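Local coordinates for acetamidase (Bacillus halodurans, PDB 2II1), which binds calcium ions and probably hydrolyses carbon-nitrogen bonds, other than peptide bonds, in linear amides, at residues Asp40-Asn44 with Glu45-Leu49; Gly97-Gly100 with Glu101-Asn104; Ala247-Leu250 with Ala251-Ala255; Phe285-Ala288 with Leu289-Glu293. One frame throughout, in Å; residues are numbered along the deposited sequence.

Contact 1: residues Asp40-Asn44 with Glu45-Leu49; sequences DQITN and EEQAL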
# COMPACT_ATOMS: atom_id res chain seq x y z
N ASP A 40 -18.12 18.34 -15.00
CA ASP A 40 -19.48 17.85 -15.30
C ASP A 40 -19.76 17.71 -16.84
O ASP A 40 -20.93 17.71 -17.29
CB ASP A 40 -20.52 18.73 -14.56
CG ASP A 40 -20.26 18.81 -13.04
OD1 ASP A 40 -19.73 17.86 -12.42
OD2 ASP A 40 -20.62 19.85 -12.44
N GLN A 41 -18.69 17.57 -17.62
CA GLN A 41 -18.78 17.54 -19.08
C GLN A 41 -19.29 16.22 -19.64
O GLN A 41 -19.90 16.20 -20.71
CB GLN A 41 -17.43 17.85 -19.71
CG GLN A 41 -17.02 19.29 -19.52
CD GLN A 41 -15.72 19.60 -20.21
OE1 GLN A 41 -15.71 19.78 -21.41
NE2 GLN A 41 -14.63 19.64 -19.45
N ILE A 42 -19.02 15.12 -18.94
CA ILE A 42 -19.48 13.81 -19.36
C ILE A 42 -20.79 13.46 -18.65
O ILE A 42 -20.81 13.26 -17.44
CB ILE A 42 -18.40 12.74 -19.11
CG1 ILE A 42 -17.03 13.25 -19.59
CG2 ILE A 42 -18.77 11.44 -19.82
CD1 ILE A 42 -15.95 12.20 -19.73
N THR A 43 -21.87 13.41 -19.42
CA THR A 43 -23.21 13.08 -18.91
C THR A 43 -23.84 11.83 -19.56
O THR A 43 -24.95 11.43 -19.20
CB THR A 43 -24.15 14.24 -19.22
OG1 THR A 43 -24.18 14.42 -20.64
CG2 THR A 43 -23.66 15.55 -18.56
N ASN A 44 -23.12 11.23 -20.50
CA ASN A 44 -23.64 10.17 -21.36
C ASN A 44 -22.53 9.18 -21.73
O ASN A 44 -21.39 9.58 -21.96
CB ASN A 44 -24.30 10.83 -22.59
CG ASN A 44 -23.97 10.13 -23.90
OD1 ASN A 44 -23.10 10.58 -24.64
ND2 ASN A 44 -24.69 9.04 -24.20
N GLU A 45 -22.86 7.88 -21.81
CA GLU A 45 -21.85 6.81 -21.95
C GLU A 45 -21.23 6.65 -23.37
O GLU A 45 -20.25 5.92 -23.55
CB GLU A 45 -22.43 5.47 -21.47
CG GLU A 45 -22.70 5.38 -19.95
CD GLU A 45 -23.01 3.95 -19.48
OE1 GLU A 45 -23.46 3.15 -20.32
OE2 GLU A 45 -22.81 3.62 -18.28
N GLU A 46 -21.80 7.33 -24.36
CA GLU A 46 -21.20 7.37 -25.71
C GLU A 46 -20.30 8.62 -25.91
O GLU A 46 -19.78 8.84 -27.02
CB GLU A 46 -22.28 7.27 -26.79
CG GLU A 46 -22.65 5.82 -27.14
CD GLU A 46 -21.56 5.09 -27.92
OE1 GLU A 46 -21.16 5.61 -28.98
OE2 GLU A 46 -21.09 4.00 -27.48
N GLN A 47 -20.10 9.41 -24.85
CA GLN A 47 -19.17 10.54 -24.91
C GLN A 47 -17.78 10.01 -24.69
O GLN A 47 -17.54 9.28 -23.74
CB GLN A 47 -19.45 11.59 -23.84
CG GLN A 47 -20.46 12.62 -24.23
CD GLN A 47 -20.68 13.61 -23.12
OE1 GLN A 47 -21.62 13.49 -22.34
NE2 GLN A 47 -19.78 14.60 -23.01
N ALA A 48 -16.86 10.37 -25.58
CA ALA A 48 -15.46 10.01 -25.39
C ALA A 48 -14.76 11.06 -24.51
O ALA A 48 -15.01 12.27 -24.65
CB ALA A 48 -14.76 9.89 -26.74
N LEU A 49 -13.90 10.57 -23.62
CA LEU A 49 -12.96 11.40 -22.84
C LEU A 49 -12.24 12.42 -23.73
O LEU A 49 -12.06 13.58 -23.35
CB LEU A 49 -11.91 10.51 -22.14
CG LEU A 49 -10.93 11.21 -21.18
CD1 LEU A 49 -11.68 12.03 -20.15
CD2 LEU A 49 -10.02 10.21 -20.48
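Gln47 OE1 is gripped by two groups of Thr43: the backbone N at 2.9 Å from OE1 and, more loosely, the hydroxyl OG1 at 3.2 Å from it. The amide N-H points almost straight at the oxygen (N-H...O 166°) but from a position tilted out of the plane of the side-chain amide, whereas the hydroxyl donor lies closer to that plane. At the other end of the same amide, Gln47 NE2 donates to Gln41 O over 2.8 Å, and this carbonyl oxygen lies close to the plane of the Gln47 amide. With both ends bonded to residues two apart in the chain, the amide can hardly rotate. Gln47 gets there by running its chain straight out beyond CG (chi2 180°), back along the preceding segment. Its stem slides past Ile42 in the reverse sense, CB lying 4.1 Å from Ile42 CG2, while the tip of Ile42, CD1, meets Leu49 CD1 at 4.3 Å. Beyond this apolar patch Ile42 packs on Val89 and Thr91 of strand 87-92. Gln47 N closes the bend on Asn44 O at 3.2 Å. This is a type I beta turn, Asn44 to Gln47, whose last residue turns its side-chain amide back to brace the incoming chain, in the surface loop between strands 28-34 and 60-67.

Contact 2: residues Gly97-Gly100 with Glu101-Asn104; sequences GALG and ESLN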
# COMPACT_ATOMS: atom_id res chain seq x y z
N GLY A 97 -3.15 5.64 -17.45
CA GLY A 97 -3.22 4.86 -16.23
C GLY A 97 -2.33 3.64 -16.31
O GLY A 97 -1.66 3.42 -17.31
N ALA A 98 -2.36 2.84 -15.25
CA ALA A 98 -1.55 1.63 -15.14
C ALA A 98 -1.87 0.60 -16.21
O ALA A 98 -1.00 -0.15 -16.60
CB ALA A 98 -1.74 1.00 -13.76
N LEU A 99 -3.13 0.54 -16.64
CA LEU A 99 -3.56 -0.43 -17.68
C LEU A 99 -3.51 0.14 -19.12
O LEU A 99 -4.00 -0.50 -20.05
CB LEU A 99 -4.97 -0.96 -17.39
CG LEU A 99 -5.06 -1.82 -16.11
CD1 LEU A 99 -6.51 -2.22 -15.82
CD2 LEU A 99 -4.14 -3.05 -16.20
N GLY A 100 -2.91 1.31 -19.29
CA GLY A 100 -2.84 1.97 -20.61
C GLY A 100 -2.55 1.10 -21.81
O GLY A 100 -3.23 1.20 -22.83
N GLU A 101 -1.55 0.24 -21.69
CA GLU A 101 -1.13 -0.58 -22.80
C GLU A 101 -1.88 -1.90 -22.87
O GLU A 101 -1.64 -2.67 -23.77
CB GLU A 101 0.38 -0.85 -22.73
CG GLU A 101 1.25 0.39 -22.52
CD GLU A 101 0.99 1.51 -23.53
OE1 GLU A 101 0.74 1.21 -24.72
OE2 GLU A 101 1.05 2.70 -23.13
N SER A 102 -2.79 -2.16 -21.93
CA SER A 102 -3.58 -3.39 -21.96
C SER A 102 -5.00 -3.12 -22.48
O SER A 102 -5.68 -4.04 -22.96
CB SER A 102 -3.64 -4.02 -20.55
OG SER A 102 -2.38 -3.95 -19.90
N LEU A 103 -5.45 -1.87 -22.40
CA LEU A 103 -6.81 -1.52 -22.83
C LEU A 103 -7.00 -1.57 -24.36
O LEU A 103 -6.08 -1.26 -25.12
CB LEU A 103 -7.22 -0.15 -22.27
CG LEU A 103 -7.22 -0.02 -20.75
CD1 LEU A 103 -7.11 1.44 -20.34
CD2 LEU A 103 -8.45 -0.65 -20.10
N ASN A 104 -8.18 -1.99 -24.80
CA ASN A 104 -8.47 -2.13 -26.24
C ASN A 104 -9.13 -0.90 -26.83
O ASN A 104 -8.84 -0.52 -27.97
CB ASN A 104 -9.39 -3.31 -26.49
CG ASN A 104 -8.77 -4.65 -26.11
OD1 ASN A 104 -9.43 -5.49 -25.48
ND2 ASN A 104 -7.51 -4.85 -26.50
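Glu101 meets Gly100 along the backbone, its CB 3.6 Å from Gly100 C. Next comes Ser102, whose N donates to Leu99 O over 2.8 Å from well above the carbonyl plane. Its hydroxyl stands beside the backbone N, and OG comes to 4.2 Å from Leu99 CD2, no more than a loose touch. Leu103 follows with a second bond to the same acceptor: N to Leu99 O measures 3.1 Å, nearly in line with the carbonyl bond but bent at the hydrogen (138°). Leu103 CG lies 3.3 Å from that oxygen and reaches Leu99 CB at 4.2 Å, bringing the two leucine side chains into contact. Leu99 in turn packs on Ile192 and on Gly262 of the second subunit, and Asn104 N is hydrogen-bonded to Glu259 of that subunit. The preceding residues form a type I turn of their own, Gly97 to Gly100. Two backbone N-H groups thus satisfy the Leu99 oxygen, with the hydrocarbon of Leu103 packed against it; the polar part of the contact is backbone to backbone, and the side chains add apolar touches.

Contact 3: residues Ala247-Leu250 with Ala251-Ala255; sequences ATFL and ANRTA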
# COMPACT_ATOMS: atom_id res chain seq x y z
N ALA A 247 9.59 8.97 10.02
CA ALA A 247 10.75 8.61 10.87
C ALA A 247 11.46 9.85 11.48
O ALA A 247 11.89 9.84 12.63
CB ALA A 247 11.73 7.73 10.04
N THR A 248 11.62 10.91 10.68
CA THR A 248 12.29 12.11 11.16
C THR A 248 11.36 12.87 12.10
O THR A 248 11.83 13.46 13.06
CB THR A 248 12.80 13.04 10.02
OG1 THR A 248 11.71 13.49 9.22
CG2 THR A 248 13.83 12.33 9.13
N PHE A 249 10.06 12.86 11.84
CA PHE A 249 9.06 13.39 12.80
C PHE A 249 9.14 12.74 14.21
O PHE A 249 9.29 13.43 15.23
CB PHE A 249 7.63 13.24 12.24
CG PHE A 249 6.55 13.52 13.24
CD1 PHE A 249 6.58 14.66 14.03
CD2 PHE A 249 5.49 12.65 13.39
CE1 PHE A 249 5.56 14.91 14.98
CE2 PHE A 249 4.48 12.89 14.32
CZ PHE A 249 4.52 14.03 15.11
N LEU A 250 9.02 11.42 14.24
CA LEU A 250 9.13 10.63 15.47
C LEU A 250 10.48 10.85 16.19
O LEU A 250 10.52 11.00 17.41
CB LEU A 250 8.96 9.13 15.12
CG LEU A 250 7.58 8.48 15.16
CD1 LEU A 250 7.66 6.98 14.85
CD2 LEU A 250 6.92 8.70 16.50
N ALA A 251 11.57 10.89 15.43
CA ALA A 251 12.88 11.09 16.00
C ALA A 251 12.97 12.48 16.59
O ALA A 251 13.29 12.63 17.77
CB ALA A 251 13.93 10.88 14.95
N ASN A 252 12.62 13.50 15.80
CA ASN A 252 12.71 14.90 16.22
C ASN A 252 11.81 15.26 17.39
O ASN A 252 12.19 16.08 18.23
CB ASN A 252 12.36 15.84 15.05
CG ASN A 252 13.46 15.91 14.01
OD1 ASN A 252 14.57 15.43 14.23
ND2 ASN A 252 13.15 16.51 12.87
N ARG A 253 10.62 14.68 17.43
CA ARG A 253 9.60 15.09 18.36
C ARG A 253 9.46 14.16 19.56
O ARG A 253 8.72 14.47 20.47
CB ARG A 253 8.26 15.22 17.62
CG ARG A 253 8.19 16.43 16.69
CD ARG A 253 7.94 17.70 17.49
NE ARG A 253 7.68 18.88 16.66
CZ ARG A 253 8.61 19.69 16.17
NH1 ARG A 253 9.91 19.47 16.38
NH2 ARG A 253 8.25 20.74 15.44
N THR A 254 10.16 13.02 19.57
CA THR A 254 10.05 12.08 20.69
C THR A 254 11.42 11.68 21.19
O THR A 254 12.44 11.99 20.56
CB THR A 254 9.23 10.79 20.33
OG1 THR A 254 10.06 9.87 19.63
CG2 THR A 254 7.99 11.10 19.47
N ALA A 255 11.43 10.95 22.30
CA ALA A 255 12.65 10.40 22.89
C ALA A 255 13.30 9.35 22.01
O ALA A 255 14.45 9.01 22.25
CB ALA A 255 12.36 9.82 24.26
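Arg253 rises from the helix beside Phe249, and its CB lies 3.2 Å from Phe249 O; Arg253 N also donates to Phe249 O, at 2.9 Å. The next carbon, CG, rests obliquely against the ring at 3.5 Å from Phe249 CE1. A bend at chi2 (-78°) then swings the rest of the chain off the ring; the guanidinium plane stands 74° from that of the ring, and its NH2 makes a salt bridge with Glu212. Phe249 comes up to meet this stem because its CG is anti to the backbone N (chi1 169°). One residue beyond Arg253, Thr254 leaves the helical path. Its OG1 is hydrogen-bonded to Leu250 O, at a modelled separation so short that its exact length is doubtful, and also to Leu256 N; Thr254 N adds a weak bond to Leu250 O, and the methyl CG2 of Thr254 touches Leu250 CD2 at 4.0 Å. Ala251 and Thr254 belong to a third calcium site seen for this protein, with no calcium bound to this chain in the model. Residues 247-253 form the C-terminal end of helix 235-253: Leu250 packs on Ala261 and Leu265 of helix 258-268, Phe249 meets Phe215 edge-to-face, and both Phe249 and Leu250 lean on helix 289-294 through Phe292.

Contact 4: residues Phe285-Ala288 with Leu289-Glu293; sequences FSLA and LHYFE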
# COMPACT_ATOMS: atom_id res chain seq x y z
N PHE A 285 2.82 6.88 4.63
CA PHE A 285 3.18 6.00 5.74
C PHE A 285 2.25 6.25 6.90
O PHE A 285 2.13 7.39 7.36
CB PHE A 285 4.63 6.20 6.22
CG PHE A 285 5.14 5.02 6.99
CD1 PHE A 285 4.84 4.86 8.33
CD2 PHE A 285 5.81 4.01 6.33
CE1 PHE A 285 5.25 3.72 9.00
CE2 PHE A 285 6.23 2.91 6.99
CZ PHE A 285 5.96 2.76 8.35
N SER A 286 1.68 5.15 7.41
CA SER A 286 0.65 5.17 8.43
C SER A 286 1.09 4.41 9.70
O SER A 286 1.58 3.25 9.62
CB SER A 286 -0.63 4.56 7.87
OG SER A 286 -1.62 4.40 8.84
N LEU A 287 0.93 5.06 10.85
CA LEU A 287 1.17 4.43 12.14
C LEU A 287 -0.01 4.70 13.12
O LEU A 287 -0.51 5.82 13.18
CB LEU A 287 2.48 4.94 12.71
CG LEU A 287 3.00 4.31 14.00
CD1 LEU A 287 3.49 2.83 13.80
CD2 LEU A 287 4.07 5.20 14.58
N ALA A 288 -0.39 3.68 13.90
CA ALA A 288 -1.49 3.74 14.87
C ALA A 288 -1.31 4.83 15.93
O ALA A 288 -0.22 4.99 16.49
CB ALA A 288 -1.67 2.39 15.54
N LEU A 289 -2.37 5.59 16.21
CA LEU A 289 -2.28 6.75 17.12
C LEU A 289 -1.93 6.32 18.54
O LEU A 289 -1.36 7.09 19.32
CB LEU A 289 -3.59 7.54 17.15
CG LEU A 289 -4.06 8.20 15.85
CD1 LEU A 289 -5.55 8.51 15.99
CD2 LEU A 289 -3.27 9.44 15.55
N HIS A 290 -2.25 5.09 18.91
CA HIS A 290 -1.94 4.66 20.27
C HIS A 290 -0.43 4.59 20.54
O HIS A 290 -0.04 4.61 21.70
CB HIS A 290 -2.64 3.33 20.60
CG HIS A 290 -2.07 2.14 19.90
ND1 HIS A 290 -0.92 1.51 20.32
CD2 HIS A 290 -2.50 1.46 18.81
CE1 HIS A 290 -0.66 0.49 19.52
NE2 HIS A 290 -1.61 0.43 18.59
N TYR A 291 0.42 4.54 19.49
CA TYR A 291 1.88 4.61 19.63
C TYR A 291 2.34 6.03 19.93
O TYR A 291 3.23 6.26 20.76
CB TYR A 291 2.61 4.06 18.37
CG TYR A 291 2.41 2.57 18.12
CD1 TYR A 291 2.96 1.62 18.98
CD2 TYR A 291 1.66 2.11 17.05
CE1 TYR A 291 2.79 0.27 18.77
CE2 TYR A 291 1.47 0.75 16.83
CZ TYR A 291 2.04 -0.16 17.69
OH TYR A 291 1.86 -1.49 17.49
N PHE A 292 1.71 7.00 19.27
CA PHE A 292 1.91 8.42 19.58
C PHE A 292 1.44 8.75 21.00
O PHE A 292 2.07 9.55 21.66
CB PHE A 292 1.18 9.31 18.57
CG PHE A 292 1.69 9.16 17.19
CD1 PHE A 292 2.83 9.82 16.79
CD2 PHE A 292 1.07 8.31 16.29
CE1 PHE A 292 3.31 9.63 15.50
CE2 PHE A 292 1.57 8.13 15.01
CZ PHE A 292 2.68 8.79 14.63
N GLU A 293 0.35 8.16 21.47
CA GLU A 293 -0.11 8.41 22.84
C GLU A 293 0.96 7.92 23.83
O GLU A 293 1.38 8.65 24.71
CB GLU A 293 -1.44 7.69 23.13
CG GLU A 293 -2.57 7.99 22.16
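Leu287 sends its two methyl branches to different aromatic rings, crossing Tyr291 at about a right angle and Phe292 obliquely. CD1 comes to 3.8 Å from Tyr291 CD2, while CD2 lies 3.9 Å from Phe292 CZ; the leucine extends toward both because its CG is anti to the backbone N (chi1 -174°). Phe292 is turned so that Leu287 O sits at its rim, in the ring plane, 3.6 Å from CE2. Ala288 CB touches both of the other rings, 3.7 Å from Tyr291 CD2 and 3.5 Å from His290 CD2. The imidazole folds back over the tyrosine, with His290 CE1 3.3 Å above the centre of the Tyr291 ring. The backbone turns the corner through a hydrogen bond from Tyr291 N to Ala288 O, 3.1 Å long, the donor standing above the carbonyl plane. Phe292 also meets Phe226 edge-to-face, and Tyr291 packs on Pro127 of the second subunit. This is a strand-to-helix corner: strand 281-288 of the large mixed sheet gives way to the short helix that follows, the axes of residues 285-288 and 289-293 make an angle of 62°, and the aromatic residues of the helix fold back on the last strand residues.

Contacts 3 and 4 pack together in one hydrophobic region, where Phe292 of the strand-to-helix corner meets Phe249 and Leu250 at the end of helix 235-253, and Leu287 also reaches Leu250. Contact 1 lies across the chain's centre from both, about 43 to 48 Å away between centres, and is the most solvent-facing; a side-chain amide does most of its work. Contact 2, about 20 Å from contact 1 between centres, is another loop, but a buried one that relies on a backbone carbonyl and leucines. It lies against the second subunit, as parts of contacts 3 and 4 also do, whereas no other chain of the assembly touches contact 1.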